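PDB 2PK0: Serine/threonine protein phosphatase Stp1 from Streptococcus agalactiae, which removes phosphate from phosphoserine and phosphothreonine of proteins, as a metal-dependent phosphatase of the PP2C family with magnesium ions bound. Local coordinates for residues I128-E133 with L185-D190. Numbering follows the deposited sequence.
Sequences IVRQGE and LLEEGD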
ATOM      1  N   ILE A 128       0.600   5.067 -10.721  1.00 29.96           N
ATOM      2  CA  ILE A 128       0.862   6.443 -11.089  1.00 32.50           C
ATOM      3  C   ILE A 128      -0.223   6.883 -12.039  1.00 31.48           C
ATOM      4  O   ILE A 128      -0.587   6.154 -12.955  1.00 29.20           O
ATOM      5  CB  ILE A 128       2.252   6.624 -11.764  1.00 33.22           C
ATOM      6  CG1 ILE A 128       3.373   6.474 -10.742  1.00 32.32           C
ATOM      7  CG2 ILE A 128       2.377   7.996 -12.442  1.00 33.30           C
ATOM      8  CD1 ILE A 128       4.690   6.254 -11.382  1.00 31.58           C
ATOM      9  N   VAL A 129      -0.767   8.063 -11.790  1.00 33.37           N
ATOM     10  CA  VAL A 129      -1.669   8.694 -12.741  1.00 34.94           C
ATOM     11  C   VAL A 129      -0.955   9.827 -13.490  1.00 34.15           C
ATOM     12  O   VAL A 129      -0.503  10.795 -12.881  1.00 36.54           O
ATOM     13  CB  VAL A 129      -2.940   9.178 -12.033  1.00 34.64           C
ATOM     14  CG1 VAL A 129      -3.828   9.997 -12.978  1.00 33.97           C
ATOM     15  CG2 VAL A 129      -3.680   7.973 -11.454  1.00 30.24           C
ATOM     16  N   ARG A 130      -0.829   9.676 -14.804  1.00 34.58           N
ATOM     17  CA  ARG A 130      -0.160  10.671 -15.677  1.00 33.95           C
ATOM     18  C   ARG A 130      -1.036  10.950 -16.884  1.00 34.71           C
ATOM     19  O   ARG A 130      -1.537  10.007 -17.511  1.00 35.17           O
ATOM     20  CB  ARG A 130       1.192  10.133 -16.159  1.00 32.51           C
ATOM     21  CG  ARG A 130       2.029  11.054 -17.038  1.00 31.45           C
ATOM     22  CD  ARG A 130       3.431  10.463 -17.239  1.00 32.75           C
ATOM     23  NE  ARG A 130       4.074  10.233 -15.946  1.00 33.80           N
ATOM     24  CZ  ARG A 130       4.955   9.266 -15.675  1.00 33.78           C
ATOM     25  NH1 ARG A 130       5.321   8.396 -16.610  1.00 31.30           N
ATOM     26  NH2 ARG A 130       5.451   9.159 -14.446  1.00 31.45           N
ATOM     27  N   GLN A 131      -1.213  12.230 -17.210  1.00 35.64           N
ATOM     28  CA  GLN A 131      -2.000  12.653 -18.375  1.00 38.60           C
ATOM     29  C   GLN A 131      -3.325  11.893 -18.479  1.00 37.26           C
ATOM     30  O   GLN A 131      -3.649  11.330 -19.519  1.00 36.25           O
ATOM     31  CB  GLN A 131      -1.191  12.500 -19.674  1.00 42.80           C
ATOM     32  CG  GLN A 131       0.114  13.302 -19.739  1.00 48.74           C
ATOM     33  CD  GLN A 131      -0.104  14.803 -19.924  1.00 51.75           C
ATOM     34  OE1 GLN A 131      -0.779  15.232 -20.862  1.00 52.35           O
ATOM     35  NE2 GLN A 131       0.473  15.605 -19.028  1.00 50.13           N
ATOM     36  N   GLY A 132      -4.053  11.835 -17.368  1.00 38.46           N
ATOM     37  CA  GLY A 132      -5.321  11.102 -17.276  1.00 35.90           C
ATOM     38  C   GLY A 132      -5.267   9.588 -17.287  1.00 34.02           C
ATOM     39  O   GLY A 132      -6.291   8.950 -17.447  1.00 34.18           O
ATOM     40  N   GLU A 133      -4.094   8.993 -17.123  1.00 35.43           N
ATOM     41  CA  GLU A 133      -4.004   7.530 -17.235  1.00 37.53           C
ATOM     42  C   GLU A 133      -3.383   6.856 -16.018  1.00 34.97           C
ATOM     43  O   GLU A 133      -2.340   7.304 -15.559  1.00 35.74           O
ATOM     44  CB  GLU A 133      -3.215   7.130 -18.478  1.00 39.93           C
ATOM     45  CG  GLU A 133      -3.201   5.629 -18.697  1.00 46.16           C
ATOM     46  CD  GLU A 133      -2.422   5.206 -19.911  1.00 50.07           C
ATOM     47  OE1 GLU A 133      -2.019   6.082 -20.712  1.00 53.19           O
ATOM     48  OE2 GLU A 133      -2.212   3.986 -20.057  1.00 51.87           O
ATOM     49  N   LEU A 185      10.550   7.044 -11.518  1.00 36.73           N
ATOM     50  CA  LEU A 185      10.651   8.491 -11.602  1.00 33.88           C
ATOM     51  C   LEU A 185       9.263   9.113 -11.595  1.00 35.32           C
ATOM     52  O   LEU A 185       8.376   8.672 -12.318  1.00 37.15           O
ATOM     53  CB  LEU A 185      11.369   8.856 -12.895  1.00 34.54           C
ATOM     54  CG  LEU A 185      11.690  10.332 -13.150  1.00 35.63           C
ATOM     55  CD1 LEU A 185      12.522  10.908 -12.024  1.00 33.57           C
ATOM     56  CD2 LEU A 185      12.417  10.464 -14.469  1.00 35.04           C
ATOM     57  N   LEU A 186       9.062  10.135 -10.777  1.00 36.58           N
ATOM     58  CA  LEU A 186       7.804  10.882 -10.817  1.00 38.25           C
ATOM     59  C   LEU A 186       7.971  12.164 -11.633  1.00 38.92           C
ATOM     60  O   LEU A 186       8.896  12.942 -11.395  1.00 41.49           O
ATOM     61  CB  LEU A 186       7.321  11.215  -9.397  1.00 38.49           C
ATOM     62  CG  LEU A 186       6.223  10.367  -8.722  1.00 38.82           C
ATOM     63  CD1 LEU A 186       6.302   8.879  -9.063  1.00 38.77           C
ATOM     64  CD2 LEU A 186       6.222  10.579  -7.204  1.00 37.65           C
ATOM     65  N   GLU A 187       7.083  12.375 -12.601  1.00 39.88           N
ATOM     66  CA  GLU A 187       7.098  13.578 -13.436  1.00 39.64           C
ATOM     67  C   GLU A 187       6.193  14.669 -12.862  1.00 41.20           C
ATOM     68  O   GLU A 187       5.346  14.393 -12.020  1.00 40.86           O
ATOM     69  CB  GLU A 187       6.679  13.226 -14.864  1.00 40.26           C
ATOM     70  CG  GLU A 187       7.861  12.896 -15.772  1.00 43.60           C
ATOM     71  CD  GLU A 187       7.553  11.839 -16.809  1.00 44.22           C
ATOM     72  OE1 GLU A 187       6.738  12.099 -17.728  1.00 43.19           O
ATOM     73  OE2 GLU A 187       8.143  10.744 -16.693  1.00 44.12           O
ATOM     74  N   GLU A 188       6.385  15.907 -13.308  1.00 42.44           N
ATOM     75  CA  GLU A 188       5.550  17.024 -12.867  1.00 44.94           C
ATOM     76  C   GLU A 188       4.097  16.801 -13.264  1.00 40.61           C
ATOM     77  O   GLU A 188       3.809  16.498 -14.413  1.00 40.04           O
ATOM     78  CB  GLU A 188       6.063  18.342 -13.460  1.00 47.61           C
ATOM     79  CG  GLU A 188       7.129  19.023 -12.609  1.00 52.54           C
ATOM     80  CD  GLU A 188       7.816  20.196 -13.314  1.00 53.30           C
ATOM     81  OE1 GLU A 188       7.319  20.649 -14.370  1.00 57.99           O
ATOM     82  OE2 GLU A 188       8.859  20.666 -12.806  1.00 54.61           O
ATOM     83  N   GLY A 189       3.191  16.918 -12.303  1.00 37.54           N
ATOM     84  CA  GLY A 189       1.775  16.676 -12.561  1.00 36.04           C
ATOM     85  C   GLY A 189       1.269  15.272 -12.257  1.00 35.15           C
ATOM     86  O   GLY A 189       0.056  15.031 -12.310  1.00 33.41           O
ATOM     87  N   ASP A 190       2.191  14.351 -11.946  1.00 34.06           N
ATOM     88  CA  ASP A 190       1.849  12.961 -11.603  1.00 33.21           C
ATOM     89  C   ASP A 190       1.108  12.875 -10.277  1.00 33.08           C
ATOM     90  O   ASP A 190       1.180  13.785  -9.449  1.00 33.92           O
ATOM     91  CB  ASP A 190       3.111  12.097 -11.480  1.00 35.26           C
ATOM     92  CG  ASP A 190       3.685  11.666 -12.823  1.00 36.23           C
ATOM     93  OD1 ASP A 190       3.034  11.865 -13.863  1.00 36.70           O
ATOM     94  OD2 ASP A 190       4.797  11.102 -12.840  1.00 36.12           O
TER
HETATM   95  O   HOH W   1      -1.336  13.289 -13.756  1.00 27.67           O
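A salt-bridge network of R130, D190 and E187 ties the end of strand 125-130 to the turn that leads into strand 191-195. R130 meets D190 side-on. R130 NE gives a nearly straight hydrogen bond to D190 OD1 at 2.8 Å, and R130 NH2 gives another to D190 OD2 at 2.6 Å. Both oxygens are met on their syn side and lie close to the guanidinium plane. The two flat groups are tilted by 26°. CG of R130 stands anti to the backbone N (chi1 -178°), and the bend at chi3 (-57°) turns the guanidinium edge to the carboxylate.

D190 OD2 is gripped twice. E187 N donates to D190 OD2 at 2.6 Å, from above the carboxylate plane and from the face opposite R130 NH2. This bond spans the type II turn E187-D190 and holds the carboxylate in place for the arginine. The E187 carboxylate stacks over one face of the guanidinium. E187 OE2 lies 3.7 Å from R130 NH1, a long salt bridge. No N-H points at this oxygen, so the attraction is a matter of charge alone.

Next to the salt bridges, I128 CD1 packs on L186 CD1 at 3.9 Å, and I128 CG2 lies against the D190 carboxylate. A water donates to both V129 O and G189 O, bridging the two backbones. The backbones of V129 and Y191, and of D190 and V245, are hydrogen-bonded. The contact thus fastens the loop that crosses from strand 180-185 of one sheet to strand 191-195 of the other, against the end of strand 125-130, in the two-sheet beta sandwich typical of PP2C phosphatases.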